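Local coordinates for uncharacterized protein (PDB 1ZBP), which is of unknown function but belongs to the ImpE family, and may therefore be linked to type VI secretion, at residues Lys82-Ala85 against Ala89-Lys92; Lys102-Phe107 against Leu124-Leu129; Asn108-Met111 against Glu117-Ser120. One frame throughout, in Å; residues are numbered along the deposited sequence.

Interaction 1: residues Lys82-Ala85 against Ala89-Lys92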
loop_
_atom_site.group_PDB
_atom_site.type_symbol
_atom_site.label_atom_id
_atom_site.label_comp_id
_atom_site.label_asym_id
_atom_site.label_seq_id
_atom_site.Cartn_x
_atom_site.Cartn_y
_atom_site.Cartn_z
ATOM N N LYS A 82 -8.735 -1.550 -2.532
ATOM C CA LYS A 82 -8.987 -2.089 -3.859
ATOM C C LYS A 82 -10.316 -1.525 -4.339
ATOM O O LYS A 82 -10.511 -1.299 -5.531
ATOM C CB LYS A 82 -9.043 -3.617 -3.834
ATOM C CG LYS A 82 -8.994 -4.237 -5.218
ATOM C CD LYS A 82 -8.795 -5.747 -5.161
ATOM C CE LYS A 82 -10.115 -6.489 -5.103
ATOM N NZ LYS A 82 -9.888 -7.960 -5.152
ATOM N N ASP A 83 -11.231 -1.277 -3.406
ATOM C CA ASP A 83 -12.518 -0.721 -3.792
ATOM C C ASP A 83 -12.422 0.774 -4.057
ATOM O O ASP A 83 -13.058 1.292 -4.978
ATOM C CB ASP A 83 -13.580 -1.013 -2.729
ATOM C CG ASP A 83 -13.890 -2.494 -2.620
ATOM O OD1 ASP A 83 -13.916 -3.163 -3.672
ATOM O OD2 ASP A 83 -14.121 -2.983 -1.495
ATOM N N PHE A 84 -11.619 1.469 -3.262
ATOM C CA PHE A 84 -11.462 2.897 -3.458
ATOM C C PHE A 84 -10.999 3.211 -4.881
ATOM O O PHE A 84 -11.211 4.314 -5.385
ATOM C CB PHE A 84 -10.475 3.469 -2.441
ATOM C CG PHE A 84 -10.136 4.902 -2.681
ATOM C CD1 PHE A 84 -8.997 5.243 -3.398
ATOM C CD2 PHE A 84 -10.984 5.909 -2.242
ATOM C CE1 PHE A 84 -8.709 6.569 -3.674
ATOM C CE2 PHE A 84 -10.706 7.239 -2.512
ATOM C CZ PHE A 84 -9.566 7.574 -3.231
ATOM N N ALA A 85 -10.378 2.236 -5.534
ATOM C CA ALA A 85 -9.906 2.427 -6.903
ATOM C C ALA A 85 -11.086 2.734 -7.842
ATOM O O ALA A 85 -10.913 2.803 -9.058
ATOM C CB ALA A 85 -9.155 1.176 -7.377
ATOM N N ALA A 89 -14.417 4.586 -0.111
ATOM C CA ALA A 89 -14.249 3.620 0.969
ATOM C C ALA A 89 -12.947 3.903 1.711
ATOM O O ALA A 89 -12.365 3.010 2.323
ATOM C CB ALA A 89 -14.220 2.206 0.399
ATOM N N THR A 90 -12.503 5.153 1.663
ATOM C CA THR A 90 -11.258 5.553 2.303
ATOM C C THR A 90 -11.421 6.757 3.237
ATOM O O THR A 90 -12.263 7.629 3.014
ATOM C CB THR A 90 -10.211 5.904 1.230
ATOM O OG1 THR A 90 -8.920 6.026 1.832
ATOM C CG2 THR A 90 -10.558 7.228 0.574
ATOM N N ALA A 91 -10.600 6.806 4.277
ATOM C CA ALA A 91 -10.642 7.910 5.225
ATOM C C ALA A 91 -9.391 8.753 5.024
ATOM O O ALA A 91 -8.376 8.540 5.686
ATOM C CB ALA A 91 -10.692 7.378 6.653
ATOM N N LYS A 92 -9.453 9.708 4.106
ATOM C CA LYS A 92 -8.300 10.554 3.860
ATOM C C LYS A 92 -8.238 11.800 4.725
ATOM O O LYS A 92 -9.163 12.607 4.749
ATOM C CB LYS A 92 -8.244 10.955 2.398
ATOM C CG LYS A 92 -9.538 11.474 1.871
ATOM C CD LYS A 92 -9.369 11.774 0.422
ATOM C CE LYS A 92 -8.302 12.835 0.226
ATOM N NZ LYS A 92 -8.127 13.158 -1.222
#

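Interaction 2: residues Lys102-Phe107 against Leu124-Leu129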
loop_
_atom_site.group_PDB
_atom_site.type_symbol
_atom_site.label_atom_id
_atom_site.label_comp_id
_atom_site.label_asym_id
_atom_site.label_seq_id
_atom_site.Cartn_x
_atom_site.Cartn_y
_atom_site.Cartn_z
ATOM N N LYS A 102 -13.197 15.055 -3.121
ATOM C CA LYS A 102 -14.102 14.785 -4.231
ATOM C C LYS A 102 -13.266 14.526 -5.481
ATOM O O LYS A 102 -13.498 13.558 -6.204
ATOM C CB LYS A 102 -15.048 15.973 -4.465
ATOM C CG LYS A 102 -16.506 15.700 -4.071
ATOM C CD LYS A 102 -17.453 16.816 -4.541
ATOM C CE LYS A 102 -17.453 16.981 -6.073
ATOM N NZ LYS A 102 -18.013 15.801 -6.812
ATOM N N SER A 103 -12.285 15.387 -5.729
ATOM C CA SER A 103 -11.424 15.224 -6.890
ATOM C C SER A 103 -10.748 13.843 -6.918
ATOM O O SER A 103 -10.688 13.205 -7.969
ATOM C CB SER A 103 -10.368 16.334 -6.924
ATOM O OG SER A 103 -10.970 17.611 -7.052
ATOM N N LEU A 104 -10.250 13.377 -5.771
ATOM C CA LEU A 104 -9.585 12.066 -5.698
ATOM C C LEU A 104 -10.511 10.896 -6.051
ATOM O O LEU A 104 -10.110 9.976 -6.774
ATOM C CB LEU A 104 -8.982 11.832 -4.302
ATOM C CG LEU A 104 -7.541 12.293 -4.029
ATOM C CD1 LEU A 104 -6.575 11.589 -4.982
ATOM C CD2 LEU A 104 -7.431 13.792 -4.195
ATOM N N VAL A 105 -11.737 10.923 -5.531
ATOM C CA VAL A 105 -12.704 9.871 -5.819
ATOM C C VAL A 105 -13.185 9.962 -7.279
ATOM O O VAL A 105 -13.332 8.940 -7.944
ATOM C CB VAL A 105 -13.920 9.941 -4.857
ATOM C CG1 VAL A 105 -13.457 9.805 -3.409
ATOM C CG2 VAL A 105 -14.658 11.241 -5.044
ATOM N N SER A 106 -13.405 11.181 -7.778
ATOM C CA SER A 106 -13.850 11.380 -9.162
ATOM C C SER A 106 -12.770 10.930 -10.145
ATOM O O SER A 106 -13.081 10.537 -11.280
ATOM C CB SER A 106 -14.202 12.854 -9.430
ATOM O OG SER A 106 -15.427 13.241 -8.809
ATOM N N PHE A 107 -11.506 10.996 -9.708
ATOM C CA PHE A 107 -10.365 10.573 -10.528
ATOM C C PHE A 107 -10.527 9.084 -10.832
ATOM O O PHE A 107 -10.415 8.664 -11.987
ATOM C CB PHE A 107 -9.040 10.826 -9.785
ATOM C CG PHE A 107 -7.805 10.359 -10.531
ATOM C CD1 PHE A 107 -7.487 9.003 -10.616
ATOM C CD2 PHE A 107 -6.961 11.277 -11.151
ATOM C CE1 PHE A 107 -6.347 8.565 -11.309
ATOM C CE2 PHE A 107 -5.824 10.848 -11.845
ATOM C CZ PHE A 107 -5.516 9.489 -11.924
ATOM N N LEU A 124 -4.085 17.110 -13.052
ATOM C CA LEU A 124 -3.426 18.416 -13.031
ATOM C C LEU A 124 -3.924 19.310 -11.896
ATOM O O LEU A 124 -3.133 20.019 -11.270
ATOM C CB LEU A 124 -3.613 19.127 -14.378
ATOM C CG LEU A 124 -2.914 18.472 -15.581
ATOM C CD1 LEU A 124 -3.507 19.004 -16.881
ATOM C CD2 LEU A 124 -1.415 18.737 -15.519
ATOM N N GLN A 125 -5.230 19.274 -11.633
ATOM C CA GLN A 125 -5.829 20.084 -10.564
ATOM C C GLN A 125 -5.308 19.646 -9.184
ATOM O O GLN A 125 -4.946 20.479 -8.350
ATOM C CB GLN A 125 -7.367 19.973 -10.603
ATOM C CG GLN A 125 -8.009 20.495 -11.892
ATOM C CD GLN A 125 -9.539 20.417 -11.894
ATOM O OE1 GLN A 125 -10.125 19.336 -11.766
ATOM N NE2 GLN A 125 -10.187 21.568 -12.056
ATOM N N ILE A 126 -5.272 18.334 -8.958
ATOM C CA ILE A 126 -4.791 17.767 -7.702
ATOM C C ILE A 126 -3.320 18.156 -7.497
ATOM O O ILE A 126 -2.936 18.603 -6.415
ATOM C CB ILE A 126 -4.967 16.226 -7.716
ATOM C CG1 ILE A 126 -6.462 15.900 -7.796
ATOM C CG2 ILE A 126 -4.353 15.597 -6.476
ATOM C CD1 ILE A 126 -6.770 14.467 -8.148
ATOM N N GLU A 127 -2.509 18.000 -8.543
ATOM C CA GLU A 127 -1.090 18.351 -8.482
ATOM C C GLU A 127 -0.876 19.843 -8.259
ATOM O O GLU A 127 0.118 20.256 -7.664
ATOM C CB GLU A 127 -0.385 17.954 -9.775
ATOM C CG GLU A 127 0.961 18.649 -9.970
ATOM C CD GLU A 127 1.963 18.322 -8.880
ATOM O OE1 GLU A 127 3.057 18.933 -8.882
ATOM O OE2 GLU A 127 1.667 17.448 -8.030
ATOM N N GLU A 128 -1.804 20.645 -8.764
ATOM C CA GLU A 128 -1.749 22.096 -8.624
ATOM C C GLU A 128 -1.980 22.472 -7.161
ATOM O O GLU A 128 -1.375 23.407 -6.641
ATOM C CB GLU A 128 -2.832 22.739 -9.497
ATOM C CG GLU A 128 -2.761 24.249 -9.546
ATOM C CD GLU A 128 -1.487 24.734 -10.199
ATOM O OE1 GLU A 128 -1.378 24.627 -11.444
ATOM O OE2 GLU A 128 -0.589 25.207 -9.462
ATOM N N LEU A 129 -2.863 21.725 -6.507
ATOM C CA LEU A 129 -3.190 21.964 -5.111
ATOM C C LEU A 129 -2.187 21.322 -4.154
ATOM O O LEU A 129 -2.144 21.675 -2.971
ATOM C CB LEU A 129 -4.597 21.441 -4.809
ATOM C CG LEU A 129 -5.738 22.225 -5.454
ATOM C CD1 LEU A 129 -7.060 21.492 -5.262
ATOM C CD2 LEU A 129 -5.786 23.617 -4.843
#

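Interaction 3: residues Asn108-Met111 against Glu117-Ser120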
loop_
_atom_site.group_PDB
_atom_site.type_symbol
_atom_site.label_atom_id
_atom_site.label_comp_id
_atom_site.label_asym_id
_atom_site.label_seq_id
_atom_site.Cartn_x
_atom_site.Cartn_y
_atom_site.Cartn_z
ATOM N N ASN A 108 -10.811 8.284 -9.805
ATOM C CA ASN A 108 -10.999 6.846 -10.009
ATOM C C ASN A 108 -12.306 6.555 -10.733
ATOM O O ASN A 108 -12.369 5.653 -11.567
ATOM C CB ASN A 108 -10.962 6.100 -8.676
ATOM C CG ASN A 108 -9.566 6.027 -8.094
ATOM O OD1 ASN A 108 -8.650 5.476 -8.712
ATOM N ND2 ASN A 108 -9.396 6.576 -6.900
ATOM N N LEU A 109 -13.348 7.319 -10.413
ATOM C CA LEU A 109 -14.647 7.137 -11.059
ATOM C C LEU A 109 -14.516 7.348 -12.564
ATOM O O LEU A 109 -15.224 6.719 -13.344
ATOM C CB LEU A 109 -15.680 8.110 -10.477
ATOM C CG LEU A 109 -16.342 7.626 -9.188
ATOM C CD1 LEU A 109 -17.194 8.723 -8.563
ATOM C CD2 LEU A 109 -17.189 6.402 -9.515
ATOM N N SER A 110 -13.605 8.235 -12.963
ATOM C CA SER A 110 -13.363 8.507 -14.374
ATOM C C SER A 110 -12.430 7.457 -14.973
ATOM O O SER A 110 -12.526 7.142 -16.157
ATOM C CB SER A 110 -12.740 9.893 -14.570
ATOM O OG SER A 110 -13.656 10.931 -14.292
HETATM N N MSE A 111 -11.511 6.930 -14.167
HETATM C CA MSE A 111 -10.589 5.908 -14.656
HETATM C C MSE A 111 -11.390 4.695 -15.106
HETATM O O MSE A 111 -11.072 4.065 -16.113
HETATM C CB MSE A 111 -9.600 5.491 -13.563
HETATM C CG MSE A 111 -8.303 6.296 -13.539
HETATM SE SE MSE A 111 -7.205 5.991 -15.117
HETATM C CE MSE A 111 -6.948 4.082 -14.922
ATOM N N GLU A 117 -10.443 12.181 -20.257
ATOM C CA GLU A 117 -10.332 13.615 -20.468
ATOM C C GLU A 117 -10.481 14.301 -19.118
ATOM O O GLU A 117 -9.895 15.358 -18.875
ATOM C CB GLU A 117 -11.419 14.104 -21.433
ATOM C CG GLU A 117 -11.145 15.489 -22.029
ATOM C CD GLU A 117 -9.896 15.521 -22.912
ATOM O OE1 GLU A 117 -8.777 15.328 -22.379
ATOM O OE2 GLU A 117 -10.036 15.736 -24.141
ATOM N N GLN A 118 -11.266 13.689 -18.237
ATOM C CA GLN A 118 -11.486 14.237 -16.904
ATOM C C GLN A 118 -10.341 13.801 -15.974
ATOM O O GLN A 118 -9.987 14.522 -15.038
ATOM C CB GLN A 118 -12.831 13.756 -16.357
ATOM C CG GLN A 118 -13.283 14.465 -15.086
ATOM C CD GLN A 118 -14.541 13.854 -14.489
ATOM O OE1 GLN A 118 -14.955 14.208 -13.381
ATOM N NE2 GLN A 118 -15.158 12.936 -15.225
ATOM N N VAL A 119 -9.763 12.629 -16.241
ATOM C CA VAL A 119 -8.656 12.133 -15.432
ATOM C C VAL A 119 -7.444 13.033 -15.665
ATOM O O VAL A 119 -6.685 13.332 -14.740
ATOM C CB VAL A 119 -8.283 10.663 -15.789
ATOM C CG1 VAL A 119 -9.519 9.783 -15.760
ATOM C CG2 VAL A 119 -7.614 10.597 -17.146
ATOM N N SER A 120 -7.281 13.468 -16.912
ATOM C CA SER A 120 -6.182 14.342 -17.305
ATOM C C SER A 120 -6.357 15.703 -16.652
ATOM O O SER A 120 -5.380 16.354 -16.295
ATOM C CB SER A 120 -6.162 14.513 -18.827
ATOM O OG SER A 120 -5.080 15.325 -19.252
#

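Interaction 1: residues Lys82-Ala85 against Ala89-Lys92
Phe84 and Thr90 meet across the short connection that leaves the end of helix 65-84 and leads into strand 91-92. Phe84 is the last helical residue, and Ala85 is the first to depart from helical backbone angles. The chain then turns back, which brings the CA atoms of Phe84 and Ala89 to 5.3 Å from each other. The contact is small, burying 167 Å² in all. No hydrogen bond crosses it.

The Phe84 side chain starts toward the returning segment. Its CB is already near the threonine, 4.4 Å from Thr90 CB. CG lies anti to the backbone N (chi1 173°), and this torsion carries the ring out toward Thr90. Phe84 CG is 4.0 Å from Thr90 CB. The CD2 side of the ring comes nearer, with Phe84 CD2 at 3.6 Å from Thr90 CB. At the ring edge, close to its plane, Phe84 CD2 also has Ala89 N at 4.3 Å. Both CD2 and CE2 of Phe84 are modelled too close to the Thr90 methyl, which comes in obliquely, and the detail there is doubtful. At the tip, Phe84 CZ is 3.9 Å from Thr90 CG2.

On Thr90, the CB and the methyl CG2 face the aromatic ring. The hydroxyl is used elsewhere: OG1 is hydrogen-bonded to Tyr165 O. Backbone bonds between Ala91 and Tyr165 continue this link, pairing strand 91-92 in parallel with strand 165-169 at one edge of a small three-stranded mixed sheet. Phe84 is buried between that sheet and the helix that follows: its ring touches Leu167 of strand 165-169, and Val105 and Asn108 of helix 98-113.

Interaction 2: residues Lys102-Phe107 against Leu124-Leu129
Ser103 and Ile126 mark the closest backbone approach, 7.2 Å between their CA atoms, where segments 102-107 and 124-129 run nearly antiparallel, at 149°, with their axes 10.4 Å apart.

Ile126 carries the contact. It projects from its helix toward the other one and supplies about half of the 171 Å² buried here. Its CG1 lies anti to the carbonyl carbon (chi1 -64°), and the chain is extended from there to CD1. This arm passes the Ser103 methylene first, with Ile126 CG1 4.0 Å from Ser103 CB. Ile126 CD1 then goes on to 4.1 Å from Ser103 O.

The two helices are the arms of an α-helical hairpin, made by helices 98-113 and 116-129 with a short turn between them. Segment 124-129 also lies within a region predicted to be coiled coil. The packing seen here is apolar, with no hydrogen bond between the two segments.

Leu104 leaves its backbone beside the interface, but its end bends in. Its CD2 methyl reaches Ile126 CD1 at 4.1 Å, and the same Leu104 CD2 is 4.2 Å from the branch methyl Ile126 CG2. Leu104 CD1 is only slightly farther from Ile126 CD1, at 4.3 Å. From the next turn, Phe107 CD2 lies 4.4 Å from Ile126 CD1, which comes in obliquely to the ring. Beyond the segments, the Phe107 side chain touches Ala123, Arg151 and Val234. Leu122, a turn before Ile126, touches Ser103 and Ser106. The Ser103 hydroxyl has a weak hydrogen bond back to Glu99 O.

Interaction 3: residues Asn108-Met111 against Glu117-Ser120
At the turn end of the hairpin formed by helices 98-113 and 116-129, Ser110 faces Val119 and Gln118. The helices are close here, with 6.0 Å between the CA atoms of Ser110 and Val119.

Val119 CG1 is the central apolar atom. It presses against Ser110 CB at 3.4 Å, a tight fit. The same Val119 CG1 lies 3.8 Å from Met111 N, and 4.3 Å from CG of Met111, which is modelled as selenomethionine. Val119 CG1 is anti to the carbonyl carbon (chi1 -52°), and this turns it toward the facing helix.

The small Ser110 side chain suits such a close approach, which comes just before helix 98-113 gives way to the turn. Only a few residues join the two helices, and segment 117-120 lies in a predicted coiled coil.

Ser110 OG sits over the flat face of the Gln118 amide, above NE2. It is 2.7 Å from Gln118 NE2 and 3.1 Å from Gln118 CD. The N-H bonds lie in the amide plane, so the angle is poor, and the pair is not a hydrogen bond. Both groups are bonded elsewhere: Ser110 OG to Ser106 O, one turn back, and Gln118 NE2 to Asp115 OD2 in the turn. The Gln118 chain is extended, with CG anti to the backbone N (chi1 -169°), and this brings its amide beneath the serine hydroxyl. Met111 also touches Ile229 of a loop.

The three contacts follow the chain from helix 65-84 through strand 91-92 into the hairpin of helices 98-113 and 116-129. Interaction 1 closes first. Interactions 2 and 3 share the same two helices: interaction 3 holds the end by the turn, and interaction 2 lies farther along. Their centres are about 10 Å apart, and Phe107 bridges them by touching the Val119 backbone. Interaction 1 is centred about 15 Å from interaction 2 and about 16 Å from interaction 3. Helix 98-113 joins all three, since residues of both segments of interaction 1 pack on it, Lys92 against Leu104 among them. It thus packs against the junction of helix 65-84 and the small mixed sheet, with 116-129 on it.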